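Local coordinates for protein FACT-Spt16 (Cicer arietinum, PDB 5CE6) that probably acts in the FACT histone chaperone complex as the N-terminal domain of its Spt16 subunit, linked to binding of histones H3-H4 during transcription, at residues Gln325-Ala328 with Tyr329-Leu333; Lys334-Glu337 with Ala338-Ser342; Ala351-Leu354 with Ala355-Val359; Lys362-Pro365 with Asp366-Ser369. All coordinates share one frame; numbering follows the deposited sequence.

Interaction 1: Gln325-Ala328 with Tyr329-Leu333; sequences QSKA and YEVLL
In the first turns of helix 323-342, part of the aminopeptidase-like (M24 family) lobe, Lys327 and Val331 stand one turn apart and run alongside each other up the same face of the helix. The nearest side-chain atoms of this i, i+4 pair are Lys327 CG and Val331 CG2, 4.1 Å apart. CG2 is the branch that does the touching because it lies beside the backbone N of Val331, anti to the carbonyl carbon, and this also brings it to 3.2 Å from Lys327 O. The same oxygen accepts the amide N of Val331 at 2.9 Å. Regular alpha-helical geometry is borne out by the neighbouring bonds, from Glu330 N to Ser326 O at 3.1 Å and from Leu332 N to Ala328 O at 2.8 Å. Glu330 folds back over its acceptor, with CG 3.3 Å from Ser326 O. The polar ends bond to other parts of the chain: Gln325 NE2 to Ala295 O, Ser326 OG to Asp322 O and Tyr329 OH to Lys449 O. The local chemistry is therefore mainly backbone bonding with one aliphatic contact, while polar side chains tie the helix start to its surroundings, among them Ala295 of the potassium site.

Interaction 2: Lys334-Glu337 with Ala338-Ser342; sequences KAQE and AVIGS
Gln336 lays its terminal amide against the end of Ile340, one turn further along helix 323-342 of the M24-type lobe. The two side chains meet at a slant, and Ile340 CD1 is 4.0 Å from Gln336 CD, with the amide oxygen and nitrogen only slightly more distant. Two torsions explain the meeting: Gln336 bends at its second bond (chi2 -136°), and Ile340 keeps CG1 beside its own backbone N (chi1 -67°), so that its longer branch runs back along the helix. That branch also passes the backbone, CG1 lying 3.4 Å from Gln336 O. The amide of Gln336 is held by polar partners beyond the two segments, its OE1 accepting from Lys449 NZ and its NE2 donating to Asp431 OD2, which should limit rotation of the group. Beneath these side chains the i to i+4 ladder continues, with Val339 N to Ala335 O at 3.1 Å and Ile340 N to Gln336 O, also 3.1 Å. Val339 packs on Ala356 of helix 349-363, and Ile340 on Val406 of strand 403-414. Further on, Gly341 N donates to Glu337 O at 2.9 Å, while Ser342 N reaches Val339 O at 3.0 Å.

Interaction 3: Ala351-Leu354 with Ala355-Val359; sequences AAYL and AAVSV
Apolar contact in this stretch of helix 349-363, which belongs to the M24-type (pita-bread, aminopeptidase-like) lobe, centres on Val357, whose CG2 methyl meets both Tyr353 and Leu354. It approaches the tyrosine ring obliquely, with CG2 3.4 Å from Tyr353 CE2 and the flanking ring atoms CD2 and CZ a little further off. Both residues have their first torsion near 180°: the ring of Tyr353 swings away from its backbone N (chi1 179°), and Val357 CG2 takes the place beside its own N. Leu354 comes alongside Val357, with its CD2 4.1 Å from Val357 CG2. One methyl thus touches residues four and three positions earlier.

Backbone bonding is less regular. Ala355 N donates to Ala351 O at 2.9 Å and weakly to Ala352 O. The i+4 ladder is interrupted at Ala356, whose N is 3.6 Å from Ala352 O and bonds weakly to Tyr353 O instead, consistent with a slight local irregularity. The i+4 pattern resumes with Val357, whose N is 3.3 Å from Tyr353 O, and continues at Ser358, whose N is 2.9 Å from Leu354 O.

In the fold, Ala352 packs on Ser342 of helix 323-342, and Ala355 and Ala356 lie on the same interface, so small side chains line it. Tyr353 extends to loops before and after strand 376-378 in the chain, where its OH bonds to Thr372 O and its ring rests on Ala375, Ile390 and Ala392.

Interaction 4: Lys362-Pro365 with Asp366-Ser369; sequences KDAP and DMVS
Asp366 is the third residue of a type I beta turn, Ala364 to Met367, that follows helix 349-363 and is closed by a bond from Met367 N to Ala364 O. Pro365 and Asp366, the two central residues, have the phi/psi values of that turn type. The amide N of Asp366 is also close to Ala364 O, but at a poor angle for bonding. The chain has by then left the helix: Ala364 is the first residue outside helical phi/psi, and Pro365 and the residues after it return to helical values without the regular bonds.

Met367 makes the main contact. Its N donates to Ala364 O at 2.8 Å, with the donor lying 44° out of the carbonyl plane and thus not directed at a lone pair. Its side chain runs back past the same residue: CG stands beside the backbone N (chi1 -65°) and the chain is extended beyond it, which places SD 3.8 Å from Ala364 CB. The bond and the apolar contact thus hold Met367 to Ala364 together.

Val368 repeats the i to i+3 link less firmly, its N reaching Pro365 O at 3.3 Å in a weak bond. Its CG2 methyl, beside the backbone N, is 3.4 Å from Pro365 O. Ser369 joins through water 1, which donates to Pro365 O at 2.9 Å and accepts from Ser369 N at 3.0 Å, linking this i to i+4 pair.

The buried side chain of Met367 packs on Ala328 of helix 323-342, Val360 of helix 349-363, and Phe410 and Leu413 of strand 403-414. Val368 lies against Val360 and Glu361, so the turn folds back over the end of its own helix.

The four contacts follow one another along the chain within the M24-type lobe. Interactions 1 and 2 are successive parts of helix 323-342, their centres 14 Å apart; interaction 3 is on helix 349-363, and interaction 4 is the turn at its end. The two helices pack together: interactions 2 and 3 are closest, at 8 Å between centres, where Ser342 OG is 3.4 Å from Ala355 CB. At the other end, interactions 1 and 4 lie 11 Å apart, with Lys327 CE 3.8 Å from Ala364 CB. A salt bridge from Lys334 NZ to Asp363 OD2, 2.8 Å long, ties interaction 2 to interaction 4. Apolar and charged contacts thus join the helix pair, and helix 323-342 in turn packs on strand 403-414 of the lobe.

Interaction 1: Gln325-Ala328 with Tyr329-Leu333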
loop_
_atom_site.group_PDB
_atom_site.type_symbol
_atom_site.label_atom_id
_atom_site.label_comp_id
_atom_site.label_asym_id
_atom_site.label_seq_id
_atom_site.Cartn_x
_atom_site.Cartn_y
_atom_site.Cartn_z
ATOM N N GLN A 325 1.382 28.674 -10.154
ATOM C CA GLN A 325 0.937 27.286 -10.339
ATOM C C GLN A 325 1.865 26.570 -11.320
ATOM O O GLN A 325 2.209 25.409 -11.120
ATOM C CB GLN A 325 -0.502 27.244 -10.851
ATOM C CG GLN A 325 -1.562 27.755 -9.848
ATOM C CD GLN A 325 -2.911 27.996 -10.493
ATOM O OE1 GLN A 325 -2.997 28.316 -11.681
ATOM N NE2 GLN A 325 -3.982 27.861 -9.705
ATOM N N SER A 326 2.285 27.281 -12.368
ATOM C CA SER A 326 3.134 26.699 -13.393
ATOM C C SER A 326 4.514 26.400 -12.834
ATOM O O SER A 326 5.046 25.302 -13.026
ATOM C CB SER A 326 3.286 27.668 -14.575
ATOM O OG SER A 326 2.043 27.897 -15.208
ATOM N N LYS A 327 5.101 27.393 -12.167
ATOM C CA LYS A 327 6.415 27.219 -11.555
ATOM C C LYS A 327 6.390 26.093 -10.527
ATOM O O LYS A 327 7.264 25.228 -10.519
ATOM C CB LYS A 327 6.885 28.505 -10.872
ATOM C CG LYS A 327 8.211 28.319 -10.126
ATOM C CD LYS A 327 8.692 29.583 -9.418
ATOM C CE LYS A 327 9.992 29.297 -8.657
ATOM N NZ LYS A 327 10.515 30.459 -7.883
ATOM N N ALA A 328 5.389 26.108 -9.650
ATOM C CA ALA A 328 5.315 25.093 -8.614
ATOM C C ALA A 328 5.249 23.700 -9.227
ATOM O O ALA A 328 5.851 22.756 -8.713
ATOM C CB ALA A 328 4.111 25.332 -7.731
ATOM N N TYR A 329 4.507 23.559 -10.319
ATOM C CA TYR A 329 4.406 22.253 -10.937
ATOM C C TYR A 329 5.755 21.812 -11.489
ATOM O O TYR A 329 6.149 20.662 -11.307
ATOM C CB TYR A 329 3.321 22.182 -12.023
ATOM C CG TYR A 329 3.269 20.803 -12.632
ATOM C CD1 TYR A 329 3.997 20.498 -13.770
ATOM C CD2 TYR A 329 2.530 19.787 -12.032
ATOM C CE1 TYR A 329 3.984 19.249 -14.304
ATOM C CE2 TYR A 329 2.525 18.518 -12.560
ATOM C CZ TYR A 329 3.244 18.255 -13.695
ATOM O OH TYR A 329 3.236 16.999 -14.230
ATOM N N GLU A 330 6.460 22.723 -12.157
ATOM C CA GLU A 330 7.772 22.405 -12.707
ATOM C C GLU A 330 8.726 21.970 -11.604
ATOM O O GLU A 330 9.471 20.985 -11.768
ATOM C CB GLU A 330 8.341 23.605 -13.468
ATOM C CG GLU A 330 7.544 23.953 -14.707
ATOM C CD GLU A 330 8.223 25.004 -15.558
ATOM O OE1 GLU A 330 8.645 24.671 -16.683
ATOM O OE2 GLU A 330 8.333 26.158 -15.102
ATOM N N VAL A 331 8.674 22.686 -10.482
ATOM C CA VAL A 331 9.527 22.378 -9.333
ATOM C C VAL A 331 9.159 21.027 -8.713
ATOM O O VAL A 331 10.036 20.214 -8.383
ATOM C CB VAL A 331 9.478 23.494 -8.282
ATOM C CG1 VAL A 331 10.297 23.117 -7.054
ATOM C CG2 VAL A 331 10.001 24.805 -8.884
ATOM N N LEU A 332 7.860 20.780 -8.569
ATOM C CA LEU A 332 7.397 19.495 -8.037
ATOM C C LEU A 332 7.871 18.332 -8.897
ATOM O O LEU A 332 8.314 17.310 -8.375
ATOM C CB LEU A 332 5.870 19.465 -7.919
ATOM C CG LEU A 332 5.355 18.145 -7.328
ATOM C CD1 LEU A 332 5.843 18.032 -5.886
ATOM C CD2 LEU A 332 3.829 18.106 -7.375
ATOM N N LEU A 333 7.755 18.475 -10.213
ATOM C CA LEU A 333 8.217 17.429 -11.122
ATOM C C LEU A 333 9.715 17.146 -10.964
ATOM O O LEU A 333 10.137 15.983 -10.901
ATOM C CB LEU A 333 7.866 17.797 -12.573
ATOM C CG LEU A 333 8.398 16.863 -13.663
ATOM C CD1 LEU A 333 7.923 15.430 -13.445
ATOM C CD2 LEU A 333 7.943 17.368 -15.014
#

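Interaction 2: Lys334-Glu337 with Ala338-Ser342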
loop_
_atom_site.group_PDB
_atom_site.type_symbol
_atom_site.label_atom_id
_atom_site.label_comp_id
_atom_site.label_asym_id
_atom_site.label_seq_id
_atom_site.Cartn_x
_atom_site.Cartn_y
_atom_site.Cartn_z
ATOM N N LYS A 334 10.515 18.203 -10.888
ATOM C CA LYS A 334 11.964 18.058 -10.753
ATOM C C LYS A 334 12.291 17.410 -9.404
ATOM O O LYS A 334 13.192 16.573 -9.302
ATOM C CB LYS A 334 12.631 19.431 -10.900
ATOM C CG LYS A 334 14.145 19.435 -10.859
ATOM C CD LYS A 334 14.650 20.859 -11.114
ATOM C CE LYS A 334 16.155 20.972 -10.955
ATOM N NZ LYS A 334 16.607 22.361 -11.288
ATOM N N ALA A 335 11.533 17.779 -8.375
ATOM C CA ALA A 335 11.730 17.198 -7.051
ATOM C C ALA A 335 11.351 15.722 -7.021
ATOM O O ALA A 335 12.054 14.904 -6.417
ATOM C CB ALA A 335 10.955 17.976 -5.999
ATOM N N GLN A 336 10.228 15.381 -7.651
ATOM C CA GLN A 336 9.800 13.984 -7.695
ATOM C C GLN A 336 10.816 13.135 -8.445
ATOM O O GLN A 336 11.130 12.016 -8.036
ATOM C CB GLN A 336 8.425 13.842 -8.357
ATOM C CG GLN A 336 7.779 12.449 -8.107
ATOM C CD GLN A 336 7.150 11.839 -9.350
ATOM O OE1 GLN A 336 7.374 12.300 -10.465
ATOM N NE2 GLN A 336 6.360 10.779 -9.156
ATOM N N GLU A 337 11.318 13.660 -9.556
ATOM C CA GLU A 337 12.329 12.948 -10.338
ATOM C C GLU A 337 13.604 12.756 -9.523
ATOM O O GLU A 337 14.309 11.759 -9.695
ATOM C CB GLU A 337 12.671 13.709 -11.621
ATOM C CG GLU A 337 11.563 13.749 -12.664
ATOM C CD GLU A 337 11.828 14.794 -13.753
ATOM O OE1 GLU A 337 12.540 15.794 -13.488
ATOM O OE2 GLU A 337 11.320 14.615 -14.876
ATOM N N ALA A 338 13.905 13.714 -8.647
ATOM C CA ALA A 338 15.100 13.629 -7.807
ATOM C C ALA A 338 14.964 12.522 -6.764
ATOM O O ALA A 338 15.939 11.831 -6.449
ATOM C CB ALA A 338 15.414 14.982 -7.140
ATOM N N VAL A 339 13.759 12.355 -6.219
ATOM C CA VAL A 339 13.518 11.242 -5.311
ATOM C C VAL A 339 13.728 9.934 -6.046
ATOM O O VAL A 339 14.431 9.043 -5.558
ATOM C CB VAL A 339 12.101 11.278 -4.712
ATOM C CG1 VAL A 339 11.873 10.075 -3.813
ATOM C CG2 VAL A 339 11.920 12.555 -3.913
ATOM N N ILE A 340 13.114 9.817 -7.218
ATOM C CA ILE A 340 13.212 8.577 -7.996
ATOM C C ILE A 340 14.666 8.264 -8.328
ATOM O O ILE A 340 15.120 7.113 -8.201
ATOM C CB ILE A 340 12.362 8.677 -9.279
ATOM C CG1 ILE A 340 10.873 8.741 -8.905
ATOM C CG2 ILE A 340 12.635 7.497 -10.194
ATOM C CD1 ILE A 340 9.956 9.032 -10.092
ATOM N N GLY A 341 15.404 9.294 -8.730
ATOM C CA GLY A 341 16.801 9.126 -9.088
ATOM C C GLY A 341 17.688 8.764 -7.914
ATOM O O GLY A 341 18.794 8.257 -8.104
ATOM N N SER A 342 17.214 9.030 -6.701
ATOM C CA SER A 342 17.989 8.741 -5.500
ATOM C C SER A 342 17.647 7.393 -4.887
ATOM O O SER A 342 18.338 6.929 -3.982
ATOM C CB SER A 342 17.801 9.841 -4.452
ATOM O OG SER A 342 18.341 11.069 -4.893
#

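Interaction 3: Ala351-Leu354 with Ala355-Val359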
loop_
_atom_site.group_PDB
_atom_site.type_symbol
_atom_site.label_atom_id
_atom_site.label_comp_id
_atom_site.label_asym_id
_atom_site.label_seq_id
_atom_site.Cartn_x
_atom_site.Cartn_y
_atom_site.Cartn_z
ATOM N N ALA A 351 17.882 10.113 2.341
ATOM C CA ALA A 351 18.652 10.858 1.358
ATOM C C ALA A 351 17.785 11.141 0.128
ATOM O O ALA A 351 17.904 12.199 -0.509
ATOM C CB ALA A 351 19.906 10.086 0.970
ATOM N N ALA A 352 16.927 10.183 -0.206
ATOM C CA ALA A 352 16.020 10.319 -1.337
ATOM C C ALA A 352 15.000 11.420 -1.084
ATOM O O ALA A 352 14.713 12.225 -1.970
ATOM C CB ALA A 352 15.328 8.992 -1.638
ATOM N N TYR A 353 14.444 11.455 0.125
ATOM C CA TYR A 353 13.538 12.539 0.481
ATOM C C TYR A 353 14.256 13.894 0.448
ATOM O O TYR A 353 13.756 14.863 -0.132
ATOM C CB TYR A 353 12.870 12.301 1.850
ATOM C CG TYR A 353 11.957 13.457 2.215
ATOM C CD1 TYR A 353 10.673 13.543 1.689
ATOM C CD2 TYR A 353 12.401 14.477 3.035
ATOM C CE1 TYR A 353 9.837 14.620 1.998
ATOM C CE2 TYR A 353 11.586 15.554 3.345
ATOM C CZ TYR A 353 10.310 15.622 2.824
ATOM O OH TYR A 353 9.510 16.711 3.144
ATOM N N LEU A 354 15.440 13.964 1.053
ATOM C CA LEU A 354 16.169 15.222 1.111
ATOM C C LEU A 354 16.633 15.688 -0.268
ATOM O O LEU A 354 16.907 16.867 -0.461
ATOM C CB LEU A 354 17.339 15.128 2.090
ATOM C CG LEU A 354 16.878 15.048 3.548
ATOM C CD1 LEU A 354 18.027 14.692 4.469
ATOM C CD2 LEU A 354 16.236 16.367 3.969
ATOM N N ALA A 355 16.699 14.767 -1.229
ATOM C CA ALA A 355 16.982 15.145 -2.614
ATOM C C ALA A 355 15.880 16.046 -3.172
ATOM O O ALA A 355 16.160 16.981 -3.934
ATOM C CB ALA A 355 17.168 13.910 -3.487
ATOM N N ALA A 356 14.633 15.761 -2.791
ATOM C CA ALA A 356 13.497 16.605 -3.163
ATOM C C ALA A 356 13.588 17.962 -2.475
ATOM O O ALA A 356 13.383 18.999 -3.105
ATOM C CB ALA A 356 12.180 15.940 -2.791
ATOM N N VAL A 357 13.850 17.950 -1.170
ATOM C CA VAL A 357 13.998 19.198 -0.416
ATOM C C VAL A 357 15.071 20.088 -1.048
ATOM O O VAL A 357 14.876 21.295 -1.200
ATOM C CB VAL A 357 14.342 18.921 1.064
ATOM C CG1 VAL A 357 14.538 20.229 1.830
ATOM C CG2 VAL A 357 13.245 18.080 1.713
ATOM N N SER A 358 16.192 19.486 -1.438
ATOM C CA SER A 358 17.291 20.248 -2.032
ATOM C C SER A 358 16.877 20.943 -3.325
ATOM O O SER A 358 17.306 22.073 -3.608
ATOM C CB SER A 358 18.502 19.346 -2.287
ATOM O OG SER A 358 19.074 18.897 -1.074
ATOM N N VAL A 359 16.054 20.258 -4.112
ATOM C CA VAL A 359 15.539 20.819 -5.353
ATOM C C VAL A 359 14.655 22.034 -5.079
ATOM O O VAL A 359 14.804 23.081 -5.713
ATOM C CB VAL A 359 14.731 19.767 -6.143
ATOM C CG1 VAL A 359 13.847 20.432 -7.187
ATOM C CG2 VAL A 359 15.667 18.764 -6.790
#

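Interaction 4: Lys362-Pro365 with Asp366-Ser369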
loop_
_atom_site.group_PDB
_atom_site.type_symbol
_atom_site.label_atom_id
_atom_site.label_comp_id
_atom_site.label_asym_id
_atom_site.label_seq_id
_atom_site.Cartn_x
_atom_site.Cartn_y
_atom_site.Cartn_z
ATOM N N LYS A 362 16.598 25.089 -3.785
ATOM C CA LYS A 362 17.313 25.788 -4.852
ATOM C C LYS A 362 16.394 26.610 -5.756
ATOM O O LYS A 362 16.661 27.783 -6.021
ATOM C CB LYS A 362 18.136 24.804 -5.700
ATOM C CG LYS A 362 18.774 25.440 -6.940
ATOM C CD LYS A 362 19.843 24.547 -7.554
ATOM C CE LYS A 362 20.421 25.153 -8.830
ATOM N NZ LYS A 362 20.932 26.539 -8.626
ATOM N N ASP A 363 15.314 25.991 -6.224
ATOM C CA ASP A 363 14.495 26.578 -7.282
ATOM C C ASP A 363 13.314 27.411 -6.768
ATOM O O ASP A 363 12.850 28.326 -7.455
ATOM C CB ASP A 363 13.990 25.485 -8.235
ATOM C CG ASP A 363 15.084 24.926 -9.132
ATOM O OD1 ASP A 363 16.228 25.433 -9.110
ATOM O OD2 ASP A 363 14.780 23.981 -9.887
ATOM N N ALA A 364 12.834 27.100 -5.566
ATOM C CA ALA A 364 11.700 27.821 -4.976
ATOM C C ALA A 364 11.712 27.782 -3.449
ATOM O O ALA A 364 10.873 27.122 -2.841
ATOM C CB ALA A 364 10.392 27.245 -5.491
ATOM N N PRO A 365 12.659 28.492 -2.822
ATOM C CA PRO A 365 12.848 28.372 -1.372
ATOM C C PRO A 365 11.590 28.686 -0.562
ATOM O O PRO A 365 11.369 28.082 0.491
ATOM C CB PRO A 365 13.962 29.382 -1.080
ATOM C CG PRO A 365 13.979 30.304 -2.268
ATOM C CD PRO A 365 13.615 29.438 -3.422
ATOM N N ASP A 366 10.755 29.588 -1.065
ATOM C CA ASP A 366 9.535 29.959 -0.354
ATOM C C ASP A 366 8.467 28.862 -0.397
ATOM O O ASP A 366 7.488 28.914 0.349
ATOM C CB ASP A 366 8.982 31.274 -0.899
ATOM C CG ASP A 366 9.982 32.412 -0.795
ATOM O OD1 ASP A 366 10.776 32.428 0.175
ATOM O OD2 ASP A 366 9.973 33.290 -1.684
ATOM N N MET A 367 8.657 27.866 -1.260
ATOM C CA MET A 367 7.699 26.768 -1.368
ATOM C C MET A 367 8.080 25.547 -0.531
ATOM O O MET A 367 7.294 24.609 -0.411
ATOM C CB MET A 367 7.528 26.328 -2.827
ATOM C CG MET A 367 6.916 27.372 -3.745
ATOM S SD MET A 367 6.666 26.647 -5.374
ATOM C CE MET A 367 6.256 28.113 -6.333
ATOM N N VAL A 368 9.283 25.558 0.040
ATOM C CA VAL A 368 9.766 24.408 0.806
ATOM C C VAL A 368 8.782 23.996 1.895
ATOM O O VAL A 368 8.491 22.811 2.071
ATOM C CB VAL A 368 11.144 24.674 1.441
ATOM C CG1 VAL A 368 11.478 23.591 2.451
ATOM C CG2 VAL A 368 12.220 24.748 0.369
ATOM N N SER A 369 8.243 24.980 2.607
ATOM C CA SER A 369 7.307 24.707 3.700
ATOM C C SER A 369 6.018 24.019 3.249
ATOM O O SER A 369 5.302 23.441 4.071
ATOM C CB SER A 369 6.975 25.994 4.464
ATOM O OG SER A 369 6.352 26.935 3.612
HETATM O O HOH W 1 9.469 27.693 2.696
#